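Local atomic coordinates of dTDP-4-dehydrorhamnose Reductase (Yersinia enterocolitica, PDB entry 5U9C), a protein that probably catalyses the NADPH-dependent reduction of dTDP-4-dehydro-beta-L-rhamnose to dTDP-beta-L-rhamnose, the product of the dTDP-L-rhamnose pathway. Residues A19-T22 / S23-D27; M197-C200 / N201-W205. All blocks are in the same frame, centred on the assembly; numbering follows the deposited sequence. Where two conformers were deposited one is given.

Overall arrangement
From the N terminus the chain runs through strand 7-11 into helix 16-25, whose last turns form contact 1 (19-22 with 23-27), and then enters strand 31-34 at one border of the parallel sheet. Much later, strand 190-195 leads into helix 196-209, most of which forms contact 2 (197-200 with 201-205), ahead of strand 213-217 at the other border. Each contact is a local helical one between adjoining segments, so neither closes a long loop; they follow in series without nesting or crossing. Their centres are 10 Å apart, and the two helices pack together: Tyr20 lies against Met197 and Cys200, and Leu25 CD2 is 3.6 Å from Ile204 CD1.

Contact 1 (A19-T22 / S23-D27); sequences AYVT and SALKD
Val21 and Leu25, one turn apart on helix 16-25, lie side by side and point the same way, with Val21 CG1 3.8 Å from Leu25 CD1. Val21 turns CG1 anti to its own N (chi1 177°), which sets this methyl beside the carbonyl carbon, on the flank where Leu25 follows. The leucine also leans over the backbone: its CG is 3.3 Å from Val21 O, the same oxygen that accepts the N-H of Leu25 at 2.9 Å. Beyond this pair, Leu25 reaches Ile8 and Ile10 of strand 7-11 and Val32 of strand 31-34, the two strands that this helix connects in a beta-alpha-beta crossover of the Rossmann type.

Thr22 shares the sheet-facing side with Leu25 and touches Ile10 and Val34. Its OG1 lies beside the backbone N, anti to the carbonyl carbon (chi1 -59°), and from there is hydrogen-bonded to Gly18 O one turn earlier; Gly18 belongs to a sequence pattern consistent with the glycine-rich dinucleotide-binding turn. Tyr20 projects elsewhere, its ring leaning toward helix 196-209 and its OH bonded to the backbone N of Gly160.

Main-chain bonds join the turns: Ser23 N to Ala19 O at 3.1 Å, and Ala24 N to Tyr20 O at 2.9 Å with an N-H...O angle of 165°. Lys26 lays its CG 3.6 Å from Thr22 O, while its N is bonded to Ser23 O, three residues back. The chemistry is thus divided by residue: Leu25 and Thr22 meet the sheet with their carbon atoms, the threonine hydroxyl is satisfied by its own helix, and the exposed Ser23 and Lys26 keep polar groups on the outer surface.

Contact 2 (M197-C200 / N201-W205); sequences MQLC and NFIIW
Regular i to i+4 hydrogen bonds carry the backbone of helix 196-209 across the contact, from Asn201 N to Met197 O at 3.2 Å through Ile204 N to Cys200 O at 3.0 Å. In this Rossmann-type fold the helix packs on the parallel sheet and precedes its border strand 213-217.

Leu199 and Ile203 make the apolar pair on the sheet side. Their side chains cross at a slant, Leu199 CG lying 3.9 Å from Ile203 CD1 and Leu199 CD1 at a similar range from both CD1 and CG1 of the isoleucine. Ile203 places CG1 beside its own N (chi1 -72°), which brings that carbon within 3.2 Å of Leu199 O and carries CD1 back along the preceding turn. Both residues rest on Ile152 of strand 149-154, and Leu199 also touches Phe217 of strand 213-217. The Phe202 ring reaches Ile152 and Leu215 and meets that of Phe217, the planes about 40° apart.

Met197, present as selenomethionine and modelled in two conformers, is anchored less certainly. In the conformer given, a bend at chi2 (59°) turns the end of the chain toward Asn201, and the selenomethionine slants across the asparagine amide with its terminal methyl CE near OD1 and ND2. This approach is tentative, because it depends on which conformer is taken, whereas the main-chain bond between the same two residues is formed by N of Asn201 and O of Met197.

Cys200 and Ile204 lie against helix 16-25, which Leu199 also reaches through Leu17. One turn apart, the two residues are joined by more than their main-chain bond: the side chain of Ile204 folds back over the preceding carbonyl, with Ile204 CG1 3.4 Å from Cys200 O.

Contact 1 (A19-T22 / S23-D27)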
# COMPACT_ATOMS: atom_id res chain seq x y z
N ALA D 19 9.00 -23.87 -31.81
CA ALA D 19 8.71 -24.62 -33.03
C ALA D 19 8.68 -23.69 -34.25
O ALA D 19 9.22 -24.03 -35.30
CB ALA D 19 7.40 -25.42 -32.90
N TYR D 20 8.06 -22.51 -34.10
CA TYR D 20 8.04 -21.55 -35.19
C TYR D 20 9.49 -21.12 -35.52
O TYR D 20 9.88 -21.10 -36.68
CB TYR D 20 7.20 -20.31 -34.87
CG TYR D 20 5.66 -20.47 -34.83
CD1 TYR D 20 4.90 -20.49 -36.01
CD2 TYR D 20 4.98 -20.46 -33.63
CE1 TYR D 20 3.50 -20.59 -35.96
CE2 TYR D 20 3.60 -20.55 -33.57
CZ TYR D 20 2.86 -20.61 -34.72
OH TYR D 20 1.48 -20.69 -34.61
N VAL D 21 10.28 -20.81 -34.50
CA VAL D 21 11.66 -20.35 -34.70
C VAL D 21 12.54 -21.39 -35.40
O VAL D 21 13.18 -21.08 -36.40
CB VAL D 21 12.31 -19.86 -33.38
CG1 VAL D 21 13.76 -19.47 -33.61
CG2 VAL D 21 11.55 -18.67 -32.84
N THR D 22 12.56 -22.61 -34.86
CA THR D 22 13.33 -23.73 -35.43
C THR D 22 12.98 -23.89 -36.91
O THR D 22 13.86 -24.03 -37.76
CB THR D 22 13.06 -25.05 -34.65
OG1 THR D 22 13.43 -24.88 -33.26
CG2 THR D 22 13.86 -26.20 -35.21
N SER D 23 11.69 -23.82 -37.21
CA SER D 23 11.20 -23.94 -38.57
C SER D 23 11.69 -22.78 -39.45
O SER D 23 12.23 -23.01 -40.53
CB SER D 23 9.67 -24.03 -38.55
OG SER D 23 9.15 -24.03 -39.86
N ALA D 24 11.54 -21.53 -38.99
CA ALA D 24 12.00 -20.35 -39.75
C ALA D 24 13.52 -20.39 -40.00
O ALA D 24 13.98 -19.91 -41.03
CB ALA D 24 11.63 -19.06 -39.02
N LEU D 25 14.27 -20.96 -39.06
CA LEU D 25 15.74 -21.04 -39.19
C LEU D 25 16.22 -22.01 -40.27
O LEU D 25 17.38 -21.93 -40.68
CB LEU D 25 16.39 -21.39 -37.84
CG LEU D 25 16.37 -20.25 -36.83
CD1 LEU D 25 16.88 -20.73 -35.48
CD2 LEU D 25 17.21 -19.06 -37.30
N LYS D 26 15.35 -22.90 -40.73
CA LYS D 26 15.73 -23.83 -41.79
C LYS D 26 16.08 -23.09 -43.08
O LYS D 26 16.91 -23.56 -43.83
CB LYS D 26 14.68 -24.93 -42.02
CG LYS D 26 14.57 -25.88 -40.82
CD LYS D 26 14.20 -27.32 -41.19
CE LYS D 26 12.74 -27.52 -41.57
NZ LYS D 26 11.87 -27.67 -40.37
N ASP D 27 15.50 -21.91 -43.30
CA ASP D 27 15.81 -21.10 -44.49
C ASP D 27 16.93 -20.06 -44.22
O ASP D 27 16.87 -18.93 -44.71
CB ASP D 27 14.55 -20.36 -45.00
CG ASP D 27 13.46 -21.31 -45.50
OD1 ASP D 27 13.77 -22.39 -46.05
OD2 ASP D 27 12.27 -20.94 -45.37

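Contact 2 (M197-C200 / N201-W205)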
# COMPACT_ATOMS: atom_id res chain seq x y z
N MSE D 197 3.79 -16.16 -33.90
CA MSE D 197 4.32 -16.06 -35.28
C MSE D 197 4.96 -14.71 -35.53
O MSE D 197 6.00 -14.64 -36.19
CB MSE D 197 3.28 -16.44 -36.33
CG MSE D 197 3.82 -16.39 -37.78
SE MSE D 197 5.37 -17.61 -38.12
CE MSE D 197 5.99 -16.80 -39.81
N GLN D 198 4.38 -13.64 -35.01
CA GLN D 198 4.98 -12.30 -35.18
C GLN D 198 6.27 -12.21 -34.36
O GLN D 198 7.28 -11.67 -34.83
CB GLN D 198 4.04 -11.16 -34.76
CG GLN D 198 2.81 -10.97 -35.64
CD GLN D 198 1.91 -9.80 -35.19
OE1 GLN D 198 1.76 -9.52 -33.98
NE2 GLN D 198 1.30 -9.12 -36.17
N LEU D 199 6.24 -12.77 -33.15
CA LEU D 199 7.42 -12.76 -32.27
C LEU D 199 8.55 -13.55 -32.95
O LEU D 199 9.72 -13.14 -32.91
CB LEU D 199 7.08 -13.33 -30.89
CG LEU D 199 8.24 -13.48 -29.90
CD1 LEU D 199 9.00 -12.17 -29.76
CD2 LEU D 199 7.72 -13.96 -28.55
N CYS D 200 8.20 -14.65 -33.60
CA CYS D 200 9.18 -15.46 -34.34
C CYS D 200 9.87 -14.60 -35.42
O CYS D 200 11.08 -14.54 -35.49
CB CYS D 200 8.49 -16.66 -35.00
SG CYS D 200 9.56 -17.64 -36.07
N ASN D 201 9.07 -13.93 -36.23
CA ASN D 201 9.62 -13.07 -37.28
C ASN D 201 10.54 -12.00 -36.70
O ASN D 201 11.59 -11.70 -37.29
CB ASN D 201 8.49 -12.44 -38.10
CG ASN D 201 7.68 -13.47 -38.89
OD1 ASN D 201 8.19 -14.53 -39.27
ND2 ASN D 201 6.41 -13.15 -39.16
N PHE D 202 10.15 -11.42 -35.56
CA PHE D 202 10.96 -10.41 -34.90
C PHE D 202 12.28 -11.00 -34.42
O PHE D 202 13.33 -10.36 -34.54
CB PHE D 202 10.24 -9.72 -33.73
CG PHE D 202 11.13 -8.76 -32.99
CD1 PHE D 202 11.32 -7.47 -33.48
CD2 PHE D 202 11.85 -9.16 -31.89
CE1 PHE D 202 12.17 -6.59 -32.83
CE2 PHE D 202 12.72 -8.29 -31.25
CZ PHE D 202 12.87 -7.01 -31.72
N ILE D 203 12.21 -12.21 -33.88
CA ILE D 203 13.40 -12.88 -33.38
C ILE D 203 14.41 -13.15 -34.51
O ILE D 203 15.62 -12.98 -34.29
CB ILE D 203 13.03 -14.16 -32.61
CG1 ILE D 203 12.39 -13.77 -31.28
CG2 ILE D 203 14.26 -15.01 -32.37
CD1 ILE D 203 11.85 -14.94 -30.48
N ILE D 204 13.93 -13.57 -35.68
CA ILE D 204 14.83 -13.81 -36.83
C ILE D 204 15.54 -12.50 -37.18
O ILE D 204 16.75 -12.47 -37.40
CB ILE D 204 14.05 -14.39 -38.03
CG1 ILE D 204 13.41 -15.75 -37.67
CG2 ILE D 204 14.95 -14.53 -39.26
CD1 ILE D 204 14.39 -16.86 -37.36
N TRP D 205 14.78 -11.41 -37.19
CA TRP D 205 15.34 -10.09 -37.46
C TRP D 205 16.37 -9.72 -36.39
O TRP D 205 17.44 -9.21 -36.71
CB TRP D 205 14.21 -9.03 -37.54
CG TRP D 205 14.68 -7.61 -37.67
CD1 TRP D 205 14.85 -6.90 -38.82
CD2 TRP D 205 15.05 -6.72 -36.60
NE1 TRP D 205 15.30 -5.63 -38.54
CE2 TRP D 205 15.45 -5.49 -37.18
CE3 TRP D 205 15.11 -6.84 -35.21
CZ2 TRP D 205 15.87 -4.40 -36.43
CZ3 TRP D 205 15.52 -5.75 -34.45
CH2 TRP D 205 15.90 -4.54 -35.06